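PDB 2QZ7: TerD domain-containing protein from Streptomyces coelicolor A3, which is of unknown function but belongs to the TerD family, linked to tellurite resistance, and binds sodium ions in this crystal. Local coordinates for residues A[28-33]-A[42-47]; A[75-80]-A[89-94]; A[126-131]-A[142-147]; A[120-125]-A[151-156]. All blocks are in the same frame, centred on the assembly; numbering follows the deposited sequence.

Interaction 1 (A[28-33]-A[42-47]); sequences VRLKWD and HHLDII. With NA (sodium ion), chain D; NA (sodium ion), chain C.
Trp32 lays its indole over Leu44 and brings its NE1 edge to His42. From CB, which points toward 42-47, CG lies between the backbone N and the carbonyl carbon (chi1 75°), and this swings the indole from the end of strand 26-31 onto the other segment. The five-membered ring comes first: CD1 lies beside His42 CB, and NE1 donates to His42 O at 2.8 Å, with the donor well above the carbonyl plane and the N-H bent to 148°. The six-membered ring then lies over Leu44, whose CB is 3.6 Å from that ring's centroid and almost on its normal, a CH-pi contact. At the far tip, Trp32 CH2 comes to 3.2 Å from Leu44 O. That same oxygen binds a sodium ion at 2.4 Å, alongside Asp45 OD1; Ser81 and Glu91 complete the protein ligands. Trp32 O binds a second sodium ion, with the carbonyls of Gly84 and Gly86. The two strands, nearly antiparallel at 170°, belong to the facing sheets of a beta-sandwich, so side chains rather than backbone bonds join them. Farther along the strands, Leu30 CD2 packs on Ile46 CG1 at 3.7 Å. His43 NE2 donates to Asp45 OD1, while Asp45 OD2 is hydrogen-bonded to His114.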
loop_
_atom_site.group_PDB
_atom_site.type_symbol
_atom_site.label_atom_id
_atom_site.label_comp_id
_atom_site.label_asym_id
_atom_site.label_seq_id
_atom_site.Cartn_x
_atom_site.Cartn_y
_atom_site.Cartn_z
ATOM N N VAL A 28 0.084 -8.261 0.564
ATOM C CA VAL A 28 0.709 -7.265 1.367
ATOM C C VAL A 28 0.072 -7.392 2.749
ATOM O O VAL A 28 -1.150 -7.374 2.890
ATOM C CB VAL A 28 0.468 -5.858 0.784
ATOM C CG1 VAL A 28 1.111 -4.774 1.662
ATOM C CG2 VAL A 28 1.014 -5.783 -0.656
ATOM N N ARG A 29 0.901 -7.562 3.765
ATOM C CA ARG A 29 0.386 -7.651 5.156
ATOM C C ARG A 29 1.018 -6.548 5.965
ATOM O O ARG A 29 2.223 -6.252 5.796
ATOM C CB ARG A 29 0.744 -9.014 5.777
ATOM C CG ARG A 29 -0.038 -10.198 5.213
ATOM C CD ARG A 29 0.600 -11.544 5.666
ATOM N NE ARG A 29 1.835 -11.744 4.906
ATOM C CZ ARG A 29 2.741 -12.691 5.134
ATOM N NH1 ARG A 29 2.573 -13.547 6.116
ATOM N NH2 ARG A 29 3.815 -12.788 4.354
ATOM N N LEU A 30 0.226 -5.982 6.879
ATOM C CA LEU A 30 0.640 -4.819 7.650
ATOM C C LEU A 30 0.380 -5.026 9.158
ATOM O O LEU A 30 -0.677 -5.546 9.531
ATOM C CB LEU A 30 -0.157 -3.606 7.148
ATOM C CG LEU A 30 -0.109 -2.305 7.969
ATOM C CD1 LEU A 30 1.311 -1.750 7.943
ATOM C CD2 LEU A 30 -1.088 -1.308 7.317
ATOM N N LYS A 31 1.361 -4.678 10.005
ATOM C CA LYS A 31 1.193 -4.715 11.474
ATOM C C LYS A 31 1.551 -3.354 12.040
ATOM O O LYS A 31 2.300 -2.608 11.414
ATOM C CB LYS A 31 2.109 -5.798 12.099
ATOM C CG LYS A 31 3.612 -5.576 11.853
ATOM C CD LYS A 31 4.460 -6.636 12.588
ATOM C CE LYS A 31 5.959 -6.353 12.427
ATOM N NZ LYS A 31 6.822 -7.208 13.339
ATOM N N TRP A 32 1.021 -3.052 13.226
ATOM C CA TRP A 32 1.359 -1.874 14.025
ATOM C C TRP A 32 0.753 -1.970 15.422
ATOM O O TRP A 32 -0.253 -2.658 15.639
ATOM C CB TRP A 32 0.928 -0.569 13.334
ATOM C CG TRP A 32 -0.563 -0.240 13.340
ATOM C CD1 TRP A 32 -1.242 0.572 14.246
ATOM C CD2 TRP A 32 -1.524 -0.636 12.360
ATOM N NE1 TRP A 32 -2.567 0.687 13.864
ATOM C CE2 TRP A 32 -2.769 -0.052 12.724
ATOM C CE3 TRP A 32 -1.451 -1.426 11.181
ATOM C CZ2 TRP A 32 -3.942 -0.240 11.965
ATOM C CZ3 TRP A 32 -2.599 -1.605 10.427
ATOM C CH2 TRP A 32 -3.841 -1.017 10.827
ATOM N N ASP A 33 1.376 -1.317 16.393
ATOM C CA ASP A 33 0.825 -1.334 17.748
ATOM C C ASP A 33 -0.240 -0.272 17.947
ATOM O O ASP A 33 -0.117 0.832 17.412
ATOM C CB ASP A 33 1.920 -1.175 18.805
ATOM C CG ASP A 33 2.837 -2.377 18.867
ATOM O OD1 ASP A 33 2.450 -3.479 18.381
ATOM O OD2 ASP A 33 3.948 -2.211 19.412
ATOM N N HIS A 42 -4.580 4.618 16.551
ATOM C CA HIS A 42 -3.684 4.613 15.425
ATOM C C HIS A 42 -4.379 3.865 14.253
ATOM O O HIS A 42 -4.557 2.651 14.296
ATOM C CB HIS A 42 -2.342 3.952 15.815
ATOM C CG HIS A 42 -1.489 4.789 16.717
ATOM N ND1 HIS A 42 -0.641 4.243 17.659
ATOM C CD2 HIS A 42 -1.364 6.128 16.838
ATOM C CE1 HIS A 42 -0.014 5.209 18.302
ATOM N NE2 HIS A 42 -0.449 6.364 17.836
ATOM N N HIS A 43 -4.794 4.616 13.236
ATOM C CA HIS A 43 -5.518 4.078 12.102
ATOM C C HIS A 43 -4.607 4.157 10.875
ATOM O O HIS A 43 -4.297 5.253 10.377
ATOM C CB HIS A 43 -6.833 4.819 11.853
ATOM C CG HIS A 43 -7.645 4.242 10.729
ATOM N ND1 HIS A 43 -8.922 4.666 10.439
ATOM C CD2 HIS A 43 -7.339 3.312 9.789
ATOM C CE1 HIS A 43 -9.385 3.997 9.397
ATOM N NE2 HIS A 43 -8.433 3.178 8.974
ATOM N N LEU A 44 -4.141 2.980 10.455
ATOM C CA LEU A 44 -3.308 2.798 9.254
ATOM C C LEU A 44 -4.080 1.973 8.264
ATOM O O LEU A 44 -4.860 1.096 8.649
ATOM C CB LEU A 44 -1.985 2.075 9.524
ATOM C CG LEU A 44 -0.824 2.911 10.101
ATOM C CD1 LEU A 44 -1.127 3.460 11.543
ATOM C CD2 LEU A 44 0.460 2.112 10.080
ATOM N N ASP A 45 -3.890 2.311 6.990
ATOM C CA ASP A 45 -4.530 1.610 5.871
ATOM C C ASP A 45 -3.520 1.220 4.844
ATOM O O ASP A 45 -2.697 2.057 4.393
ATOM C CB ASP A 45 -5.540 2.508 5.147
ATOM C CG ASP A 45 -6.831 2.716 5.952
ATOM O OD1 ASP A 45 -7.225 1.833 6.749
ATOM O OD2 ASP A 45 -7.471 3.784 5.775
ATOM N N ILE A 46 -3.614 -0.035 4.407
ATOM C CA ILE A 46 -2.995 -0.406 3.125
ATOM C C ILE A 46 -3.878 0.195 2.031
ATOM O O ILE A 46 -5.120 0.046 2.052
ATOM C CB ILE A 46 -2.940 -1.937 2.903
ATOM C CG1 ILE A 46 -2.142 -2.657 4.035
ATOM C CG2 ILE A 46 -2.269 -2.246 1.504
ATOM C CD1 ILE A 46 -2.267 -4.254 3.948
ATOM N N ILE A 47 -3.244 0.850 1.067
ATOM C CA ILE A 47 -3.974 1.459 -0.052
ATOM C C ILE A 47 -3.263 1.072 -1.324
ATOM O O ILE A 47 -2.047 1.147 -1.372
ATOM C CB ILE A 47 -3.958 3.027 0.063
ATOM C CG1 ILE A 47 -4.607 3.493 1.400
ATOM C CG2 ILE A 47 -4.668 3.634 -1.137
ATOM C CD1 ILE A 47 -4.513 5.053 1.617
HETATM NA NA NA D . -6.937 0.006 8.310
HETATM NA NA NA C . -1.187 -4.604 16.396
HETATM O O HOH W 1 0.219 -5.522 14.853
HETATM O O HOH W 2 -9.123 0.016 8.365
#

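Interaction 2 (A[75-80]-A[89-94]); sequences INMSRH and FVEEMT. With NA (sodium ion), chain D; EDO (1,2-ethanediol), chain G.
The guanidinium of Arg79 carries Glu92 CG over one face, 3.8 Å above the plane and toward the rim, while the backbone carbonyl of Phe89 lies at its edge. Arg79 NE donates to Phe89 O at 2.9 Å, the oxygen tilted a little from the guanidinium plane. The arginine touches Glu92 through the aliphatic part of that residue, for the carboxylate is turned elsewhere: with chi1 79° and a bend at chi2 of 86°, the chain folds back toward the corner at Ser78. There Glu92 OE2 uses its anti lone pair to accept from Ser78 N in a nearly straight bond of 2.7 Å, joined by a weak one from Ser78 OG. The other oxygen, OE1, takes the hydroxyl of Thr94 on its syn lone pair, so both ends hold the carboxylate in place. The segments carry two antiparallel strands, 75-77 and 91-95, at one border of a five-stranded sheet, 75-77 being the outermost strand of that sheet within the chain. Asn76 and Thr94 form a hydrogen-bonded pair, and a classic beta bulge at Val90 and Glu91 faces Leu30. Within the bulge, Glu91, its CG anti to the backbone N (chi1 179°), runs past Met77 CE, which lies 3.4 Å from Glu91 CG, to the metal. Its OE1 binds a sodium ion at 2.4 Å and OE2 accepts from the backbone N of Ile46 in the facing sheet. Both methionines are selenomethionine; Met77 SE lies 3.7 Å from Met93 CE, and Ile75 CG2 presses tightly on Met93 CG at 3.4 Å.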
loop_
_atom_site.group_PDB
_atom_site.type_symbol
_atom_site.label_atom_id
_atom_site.label_comp_id
_atom_site.label_asym_id
_atom_site.label_seq_id
_atom_site.Cartn_x
_atom_site.Cartn_y
_atom_site.Cartn_z
ATOM N N ILE A 75 -8.691 -7.857 -6.447
ATOM C CA ILE A 75 -8.004 -7.524 -5.200
ATOM C C ILE A 75 -8.962 -7.675 -3.988
ATOM O O ILE A 75 -10.124 -7.252 -4.052
ATOM C CB ILE A 75 -7.400 -6.108 -5.278
ATOM C CG1 ILE A 75 -6.506 -6.021 -6.526
ATOM C CG2 ILE A 75 -6.588 -5.786 -4.006
ATOM C CD1 ILE A 75 -6.164 -4.610 -7.027
ATOM N N ASN A 76 -8.505 -8.327 -2.923
ATOM C CA ASN A 76 -9.356 -8.633 -1.774
ATOM C C ASN A 76 -8.583 -8.240 -0.542
ATOM O O ASN A 76 -7.352 -8.192 -0.565
ATOM C CB ASN A 76 -9.722 -10.166 -1.729
ATOM C CG ASN A 76 -10.655 -10.571 -0.489
ATOM O OD1 ASN A 76 -10.314 -11.498 0.281
ATOM N ND2 ASN A 76 -11.830 -9.895 -0.328
HETATM N N MSE A 77 -9.316 -7.945 0.530
HETATM C CA MSE A 77 -8.757 -7.772 1.866
HETATM C C MSE A 77 -9.494 -8.731 2.790
HETATM O O MSE A 77 -10.674 -8.510 3.089
HETATM C CB MSE A 77 -8.937 -6.339 2.344
HETATM C CG MSE A 77 -8.213 -5.305 1.418
HETATM SE SE MSE A 77 -8.273 -3.555 2.204
HETATM C CE MSE A 77 -6.754 -3.777 3.454
ATOM N N SER A 78 -8.820 -9.771 3.277
ATOM C CA SER A 78 -9.480 -10.645 4.262
ATOM C C SER A 78 -9.487 -10.065 5.681
ATOM O O SER A 78 -10.206 -10.554 6.558
ATOM C CB SER A 78 -8.820 -12.025 4.271
ATOM O OG SER A 78 -7.520 -11.908 4.831
ATOM N N ARG A 79 -8.668 -9.044 5.933
ATOM C CA ARG A 79 -8.723 -8.376 7.217
ATOM C C ARG A 79 -8.184 -6.983 7.137
ATOM O O ARG A 79 -7.386 -6.677 6.223
ATOM C CB ARG A 79 -8.015 -9.192 8.317
ATOM C CG ARG A 79 -6.527 -9.434 8.016
ATOM C CD ARG A 79 -5.920 -10.364 9.116
ATOM N NE ARG A 79 -4.535 -10.603 8.731
ATOM C CZ ARG A 79 -4.159 -11.512 7.819
ATOM N NH1 ARG A 79 -5.073 -12.308 7.235
ATOM N NH2 ARG A 79 -2.874 -11.643 7.512
ATOM N N HIS A 80 -8.646 -6.144 8.074
ATOM C CA HIS A 80 -8.256 -4.743 8.110
ATOM C C HIS A 80 -8.501 -4.191 9.494
ATOM O O HIS A 80 -9.302 -4.708 10.231
ATOM C CB HIS A 80 -8.998 -3.908 7.016
ATOM C CG HIS A 80 -10.467 -4.187 6.952
ATOM N ND1 HIS A 80 -11.363 -3.699 7.892
ATOM C CD2 HIS A 80 -11.180 -5.001 6.134
ATOM C CE1 HIS A 80 -12.568 -4.179 7.628
ATOM N NE2 HIS A 80 -12.486 -4.959 6.559
ATOM N N PHE A 89 -0.022 -9.496 11.974
ATOM C CA PHE A 89 -0.533 -8.762 10.813
ATOM C C PHE A 89 -2.011 -8.541 10.885
ATOM O O PHE A 89 -2.790 -9.479 10.740
ATOM C CB PHE A 89 -0.158 -9.487 9.550
ATOM C CG PHE A 89 1.294 -9.503 9.327
ATOM C CD1 PHE A 89 1.979 -8.295 9.155
ATOM C CD2 PHE A 89 1.998 -10.690 9.368
ATOM C CE1 PHE A 89 3.359 -8.273 8.930
ATOM C CE2 PHE A 89 3.392 -10.703 9.155
ATOM C CZ PHE A 89 4.077 -9.490 8.952
ATOM N N VAL A 90 -2.399 -7.307 11.150
ATOM C CA VAL A 90 -3.795 -7.007 11.392
ATOM C C VAL A 90 -4.548 -6.567 10.122
ATOM O O VAL A 90 -5.767 -6.355 10.157
ATOM C CB VAL A 90 -3.932 -5.928 12.512
ATOM C CG1 VAL A 90 -3.349 -6.460 13.828
ATOM C CG2 VAL A 90 -3.244 -4.644 12.100
ATOM N N GLU A 91 -3.837 -6.393 9.010
ATOM C CA GLU A 91 -4.480 -5.933 7.807
ATOM C C GLU A 91 -3.774 -6.573 6.629
ATOM O O GLU A 91 -2.571 -6.743 6.654
ATOM C CB GLU A 91 -4.417 -4.394 7.728
ATOM C CG GLU A 91 -5.066 -3.777 6.450
ATOM C CD GLU A 91 -5.639 -2.396 6.700
ATOM O OE1 GLU A 91 -6.137 -2.147 7.835
ATOM O OE2 GLU A 91 -5.639 -1.566 5.767
ATOM N N GLU A 92 -4.501 -6.951 5.595
ATOM C CA GLU A 92 -3.833 -7.572 4.460
ATOM C C GLU A 92 -4.586 -7.264 3.169
ATOM O O GLU A 92 -5.815 -7.078 3.174
ATOM C CB GLU A 92 -3.734 -9.097 4.662
ATOM C CG GLU A 92 -5.029 -9.850 4.357
ATOM C CD GLU A 92 -5.177 -10.226 2.852
ATOM O OE1 GLU A 92 -4.169 -10.459 2.179
ATOM O OE2 GLU A 92 -6.308 -10.308 2.349
HETATM N N MSE A 93 -3.846 -7.247 2.068
HETATM C CA MSE A 93 -4.433 -7.059 0.762
HETATM C C MSE A 93 -3.781 -8.064 -0.180
HETATM O O MSE A 93 -2.539 -8.102 -0.315
HETATM C CB MSE A 93 -4.142 -5.616 0.260
HETATM C CG MSE A 93 -4.886 -5.288 -1.072
HETATM SE SE MSE A 93 -4.629 -3.493 -1.683
HETATM C CE MSE A 93 -5.693 -2.630 -0.338
ATOM N N THR A 94 -4.610 -8.876 -0.833
ATOM C CA THR A 94 -4.121 -9.840 -1.845
ATOM C C THR A 94 -4.448 -9.414 -3.295
ATOM O O THR A 94 -5.587 -9.093 -3.597
ATOM C CB THR A 94 -4.706 -11.219 -1.531
ATOM O OG1 THR A 94 -4.294 -11.616 -0.216
ATOM C CG2 THR A 94 -4.295 -12.306 -2.568
HETATM NA NA NA D . -6.937 0.006 8.310
HETATM C C1 EDO G . -8.603 -4.827 15.006
HETATM O O1 EDO G . -7.160 -5.007 14.894
HETATM C C2 EDO G . -9.499 -4.919 13.744
HETATM O O2 EDO G . -9.576 -6.190 13.035
HETATM O O HOH W 2 -9.123 0.016 8.365
#

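Interaction 3 (A[126-131]-A[142-147]); sequences SNTGVV and DGFERV. With NA (sodium ion), chain E.
Val130 and Asp142 are joined by a reciprocal pair of backbone bonds, Val130 N to Asp142 O at 2.9 Å and Asp142 N to Val130 O at 3.0 Å. On the same side of the sheet, Val130 CG1 lies against Asp142 CB and also reaches Phe144 CZ at 3.8 Å, the side chains of Val130 and Phe144 crossing at about a right angle. The Phe144 ring lies along the start of strand 129-134: CD2 approaches Thr128 OG1 obliquely at 3.6 Å, CE2 is near the Gly129 backbone, and CZ touches Val130. Thr128 OG1, placed between its backbone N and carbonyl carbon (chi1 58°), is a ligand of a sodium ion, 2.7 Å away. The same hydroxyl makes a weak hydrogen bond to Gly143 O. A water on the ion also donates to Gly143 O, which ties the turn to the metal by a second route. One layer out, Asp142 fixes the turn. Its OD1 accepts from Phe144 N at 2.8 Å, while OD2 forms a salt bridge with Arg146 NH2, which pairs with Glu170 as well. Phe144 itself stacks on Phe122, a residue whose carbonyl, with that of Val125, supplies the remaining protein ligands of the sodium. Asp142 to Phe144 form an Asx turn that leads the chain out of strand 137-142, the outermost of its sheet, beside a sodium site at the entry to strand 129-134.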
loop_
_atom_site.group_PDB
_atom_site.type_symbol
_atom_site.label_atom_id
_atom_site.label_comp_id
_atom_site.label_asym_id
_atom_site.label_seq_id
_atom_site.Cartn_x
_atom_site.Cartn_y
_atom_site.Cartn_z
ATOM N N SER A 126 4.536 2.532 17.001
ATOM C CA SER A 126 5.507 1.462 17.281
ATOM C C SER A 126 5.240 0.143 16.550
ATOM O O SER A 126 4.085 -0.248 16.294
ATOM C CB SER A 126 5.813 1.287 18.796
ATOM O OG SER A 126 4.665 1.334 19.613
ATOM N N ASN A 127 6.336 -0.489 16.141
ATOM C CA ASN A 127 6.297 -1.771 15.482
ATOM C C ASN A 127 5.439 -1.775 14.237
ATOM O O ASN A 127 4.665 -2.704 14.000
ATOM C CB ASN A 127 5.869 -2.850 16.481
ATOM C CG ASN A 127 6.939 -3.114 17.527
ATOM O OD1 ASN A 127 6.755 -2.830 18.725
ATOM N ND2 ASN A 127 8.076 -3.648 17.077
ATOM N N THR A 128 5.570 -0.698 13.454
ATOM C CA THR A 128 4.973 -0.624 12.150
ATOM C C THR A 128 5.800 -1.506 11.247
ATOM O O THR A 128 7.029 -1.368 11.211
ATOM C CB THR A 128 4.999 0.798 11.577
ATOM O OG1 THR A 128 6.356 1.252 11.518
ATOM C CG2 THR A 128 4.132 1.751 12.429
ATOM N N GLY A 129 5.130 -2.418 10.532
ATOM C CA GLY A 129 5.820 -3.338 9.618
ATOM C C GLY A 129 4.959 -3.784 8.453
ATOM O O GLY A 129 3.737 -3.929 8.575
ATOM N N VAL A 130 5.597 -4.038 7.328
ATOM C CA VAL A 130 4.917 -4.539 6.148
ATOM C C VAL A 130 5.723 -5.705 5.545
ATOM O O VAL A 130 6.957 -5.743 5.632
ATOM C CB VAL A 130 4.658 -3.365 5.123
ATOM C CG1 VAL A 130 5.978 -2.829 4.489
ATOM C CG2 VAL A 130 3.630 -3.745 4.072
ATOM N N VAL A 131 5.018 -6.669 4.969
ATOM C CA VAL A 131 5.662 -7.736 4.209
ATOM C C VAL A 131 4.925 -7.914 2.888
ATOM O O VAL A 131 3.690 -8.052 2.875
ATOM C CB VAL A 131 5.682 -9.098 5.009
ATOM C CG1 VAL A 131 6.265 -10.250 4.152
ATOM C CG2 VAL A 131 6.469 -8.961 6.326
ATOM N N ASP A 142 9.712 -4.459 5.534
ATOM C CA ASP A 142 10.127 -3.110 5.937
ATOM C C ASP A 142 9.472 -2.617 7.236
ATOM O O ASP A 142 8.299 -2.867 7.476
ATOM C CB ASP A 142 9.765 -2.121 4.843
ATOM C CG ASP A 142 10.748 -0.987 4.739
ATOM O OD1 ASP A 142 10.490 0.098 5.307
ATOM O OD2 ASP A 142 11.779 -1.180 4.067
ATOM N N GLY A 143 10.220 -1.851 8.023
ATOM C CA GLY A 143 9.691 -1.219 9.225
ATOM C C GLY A 143 9.487 0.281 9.121
ATOM O O GLY A 143 9.286 0.958 10.142
ATOM N N PHE A 144 9.576 0.803 7.894
ATOM C CA PHE A 144 9.350 2.226 7.587
ATOM C C PHE A 144 10.379 3.183 8.203
ATOM O O PHE A 144 10.110 4.391 8.361
ATOM C CB PHE A 144 7.927 2.671 7.953
ATOM C CG PHE A 144 6.820 1.850 7.292
ATOM C CD1 PHE A 144 6.358 2.176 6.015
ATOM C CD2 PHE A 144 6.239 0.776 7.966
ATOM C CE1 PHE A 144 5.329 1.450 5.402
ATOM C CE2 PHE A 144 5.216 0.032 7.377
ATOM C CZ PHE A 144 4.754 0.378 6.091
ATOM N N GLU A 145 11.562 2.649 8.518
ATOM C CA GLU A 145 12.621 3.429 9.129
ATOM C C GLU A 145 13.088 4.537 8.198
ATOM O O GLU A 145 13.392 5.640 8.643
ATOM C CB GLU A 145 13.794 2.531 9.525
ATOM C CG GLU A 145 13.446 1.515 10.631
ATOM C CD GLU A 145 13.094 0.115 10.090
ATOM O OE1 GLU A 145 12.779 -0.034 8.871
ATOM O OE2 GLU A 145 13.149 -0.841 10.911
ATOM N N ARG A 146 13.112 4.245 6.901
ATOM C CA ARG A 146 13.574 5.198 5.905
ATOM C C ARG A 146 12.613 6.358 5.690
ATOM O O ARG A 146 12.987 7.385 5.119
ATOM C CB ARG A 146 13.819 4.480 4.583
ATOM C CG ARG A 146 15.191 3.816 4.521
ATOM C CD ARG A 146 15.322 2.960 3.272
ATOM N NE ARG A 146 14.318 1.883 3.198
ATOM C CZ ARG A 146 14.070 1.198 2.088
ATOM N NH1 ARG A 146 14.740 1.488 0.981
ATOM N NH2 ARG A 146 13.183 0.221 2.082
ATOM N N VAL A 147 11.376 6.172 6.135
ATOM C CA VAL A 147 10.311 7.137 5.946
ATOM C C VAL A 147 9.676 7.492 7.303
ATOM O O VAL A 147 8.458 7.698 7.391
ATOM C CB VAL A 147 9.230 6.647 4.876
ATOM C CG1 VAL A 147 9.849 6.599 3.481
ATOM C CG2 VAL A 147 8.604 5.276 5.242
HETATM NA NA NA E . 7.127 3.097 13.294
HETATM O O HOH W 3 8.736 3.386 11.833
#

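Interaction 4 (A[120-125]-A[151-156]); sequences KTFDDV and TAATVA. With NA (sodium ion), chain E.
The sodium-binding loop that connects strand 104-113 of one sheet of the sandwich to 129-134 of the other here packs on the start of strand 152-160, where Thr151 and Ala152 form a classic beta bulge facing Phe175. Phe122 carries most of the contact. Its CG lies anti to the carbonyl carbon (chi1 -74°), which directs the ring at the strand, and the ring meets the backbone edge-on: CE2 is 3.7 Å from Ala152 C, an atom close to the ring plane. The methyl of Ala153 points at the loop and closes on the same corner, its CB 3.9 Å from Phe122 CE2. Val111 and Ile113 of strand 104-113 also touch the ring. Nearer the start of the loop, the contact passes to Lys120, whose carbonyl oxygen lies 3.6 Å from Thr151 CA and close to Thr151 CG2; this oxygen takes its hydrogen bond from Gln115. The hydroxyl of Thr151 is turned to the carbonyls of Ser177 and Phe175, leaving its carbon side for the loop. No hydrogen bond crosses between the two segments; the loop is held by backbone bonds of Phe122 with Ala150 and Asp123 with Ala148, and by Thr121 OG1 with Ala148 O. Residues 122-124 have helical backbone angles, and the carbonyls of Phe122 and Val125 both bind the sodium, at 2.1 Å from Phe122 O and 2.4 Å from Val125 O. At the opening of this turn, Asp124 OD2 accepts from Thr121 N at 2.7 Å in a nearly straight bond, on the anti side of the carboxylate.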
loop_
_atom_site.group_PDB
_atom_site.type_symbol
_atom_site.label_atom_id
_atom_site.label_comp_id
_atom_site.label_asym_id
_atom_site.label_seq_id
_atom_site.Cartn_x
_atom_site.Cartn_y
_atom_site.Cartn_z
ATOM N N LYS A 120 0.670 12.878 12.245
ATOM C CA LYS A 120 1.193 11.603 12.748
ATOM C C LYS A 120 2.015 10.841 11.692
ATOM O O LYS A 120 1.560 10.607 10.575
ATOM C CB LYS A 120 0.038 10.763 13.295
ATOM C CG LYS A 120 0.423 9.502 14.045
ATOM C CD LYS A 120 -0.803 8.609 14.285
ATOM C CE LYS A 120 -1.650 9.137 15.463
ATOM N NZ LYS A 120 -2.880 8.287 15.700
ATOM N N THR A 121 3.241 10.475 12.058
ATOM C CA THR A 121 4.169 9.835 11.122
ATOM C C THR A 121 4.448 8.382 11.555
ATOM O O THR A 121 3.995 7.948 12.615
ATOM C CB THR A 121 5.484 10.610 11.050
ATOM O OG1 THR A 121 6.182 10.453 12.289
ATOM C CG2 THR A 121 5.247 12.125 10.798
ATOM N N PHE A 122 5.201 7.648 10.733
ATOM C CA PHE A 122 5.580 6.262 11.012
ATOM C C PHE A 122 6.438 6.137 12.264
ATOM O O PHE A 122 6.411 5.084 12.939
ATOM C CB PHE A 122 6.275 5.623 9.797
ATOM C CG PHE A 122 5.329 5.297 8.674
ATOM C CD1 PHE A 122 4.576 4.128 8.702
ATOM C CD2 PHE A 122 5.177 6.169 7.589
ATOM C CE1 PHE A 122 3.669 3.838 7.662
ATOM C CE2 PHE A 122 4.298 5.908 6.560
ATOM C CZ PHE A 122 3.532 4.710 6.576
ATOM N N ASP A 123 7.182 7.203 12.563
ATOM C CA ASP A 123 8.023 7.298 13.774
ATOM C C ASP A 123 7.210 7.407 15.058
ATOM O O ASP A 123 7.680 6.984 16.105
ATOM C CB ASP A 123 8.999 8.475 13.697
ATOM C CG ASP A 123 10.187 8.297 14.621
ATOM O OD1 ASP A 123 10.833 7.220 14.535
ATOM O OD2 ASP A 123 10.461 9.201 15.447
ATOM N N ASP A 124 6.005 7.981 14.960
ATOM C CA ASP A 124 5.038 8.072 16.071
ATOM C C ASP A 124 4.309 6.755 16.420
ATOM O O ASP A 124 3.580 6.709 17.414
ATOM C CB ASP A 124 3.977 9.134 15.763
ATOM C CG ASP A 124 4.580 10.497 15.476
ATOM O OD1 ASP A 124 5.486 10.936 16.224
ATOM O OD2 ASP A 124 4.138 11.148 14.509
ATOM N N VAL A 125 4.484 5.711 15.610
ATOM C CA VAL A 125 3.691 4.478 15.760
ATOM C C VAL A 125 4.636 3.272 15.889
ATOM O O VAL A 125 5.456 3.021 14.983
ATOM C CB VAL A 125 2.693 4.236 14.554
ATOM C CG1 VAL A 125 1.749 3.040 14.847
ATOM C CG2 VAL A 125 1.876 5.496 14.222
ATOM N N THR A 151 3.783 10.740 6.629
ATOM C CA THR A 151 2.415 10.410 7.048
ATOM C C THR A 151 1.867 9.221 6.248
ATOM O O THR A 151 0.928 8.526 6.645
ATOM C CB THR A 151 1.523 11.590 6.791
ATOM O OG1 THR A 151 1.585 11.922 5.397
ATOM C CG2 THR A 151 1.982 12.805 7.659
ATOM N N ALA A 152 2.490 8.990 5.109
ATOM C CA ALA A 152 2.084 7.936 4.210
ATOM C C ALA A 152 3.315 7.529 3.397
ATOM O O ALA A 152 4.274 8.310 3.293
ATOM C CB ALA A 152 0.920 8.408 3.301
ATOM N N ALA A 153 3.302 6.317 2.850
ATOM C CA ALA A 153 4.430 5.807 2.043
ATOM C C ALA A 153 4.032 4.765 1.022
ATOM O O ALA A 153 3.290 3.836 1.334
ATOM C CB ALA A 153 5.527 5.230 2.948
ATOM N N THR A 154 4.580 4.853 -0.187
ATOM C CA THR A 154 4.455 3.708 -1.123
ATOM C C THR A 154 5.442 2.663 -0.623
ATOM O O THR A 154 6.430 3.036 0.042
ATOM C CB THR A 154 4.781 4.108 -2.578
ATOM O OG1 THR A 154 6.055 4.764 -2.614
ATOM C CG2 THR A 154 3.724 5.067 -3.069
ATOM N N VAL A 155 5.178 1.371 -0.876
ATOM C CA VAL A 155 6.146 0.335 -0.535
ATOM C C VAL A 155 6.550 -0.529 -1.759
ATOM O O VAL A 155 7.689 -1.028 -1.798
ATOM C CB VAL A 155 5.705 -0.596 0.670
ATOM C CG1 VAL A 155 5.203 0.230 1.912
ATOM C CG2 VAL A 155 4.686 -1.574 0.242
ATOM N N ALA A 156 5.646 -0.710 -2.742
ATOM C CA ALA A 156 5.915 -1.665 -3.841
ATOM C C ALA A 156 5.221 -1.258 -5.125
ATOM O O ALA A 156 4.086 -0.742 -5.102
ATOM C CB ALA A 156 5.465 -3.105 -3.428
HETATM NA NA NA E . 7.127 3.097 13.294
HETATM O O HOH W 3 8.736 3.386 11.833
#

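How the interactions relate
The contacts follow the chain from interaction 1 to interaction 2, then to interaction 3, which is nested in the loop closed by interaction 4. Strand 26-31 is central to one sheet: it pairs with 91-95 of interaction 2 on one side and 129-134 of interaction 3 on the other, while interaction 1 spans to the facing sheet, which also holds 152-160 of interaction 4. Interactions 1 and 2 have centres about 9 Å apart; those of interactions 3 and 4 are about 8 Å apart. Interactions 2 and 4, about 18 Å apart between centres, do not touch. The sodium shared by interactions 1 and 2 joins strands of both sheets; that of interactions 3 and 4 sits in the loop leading between them.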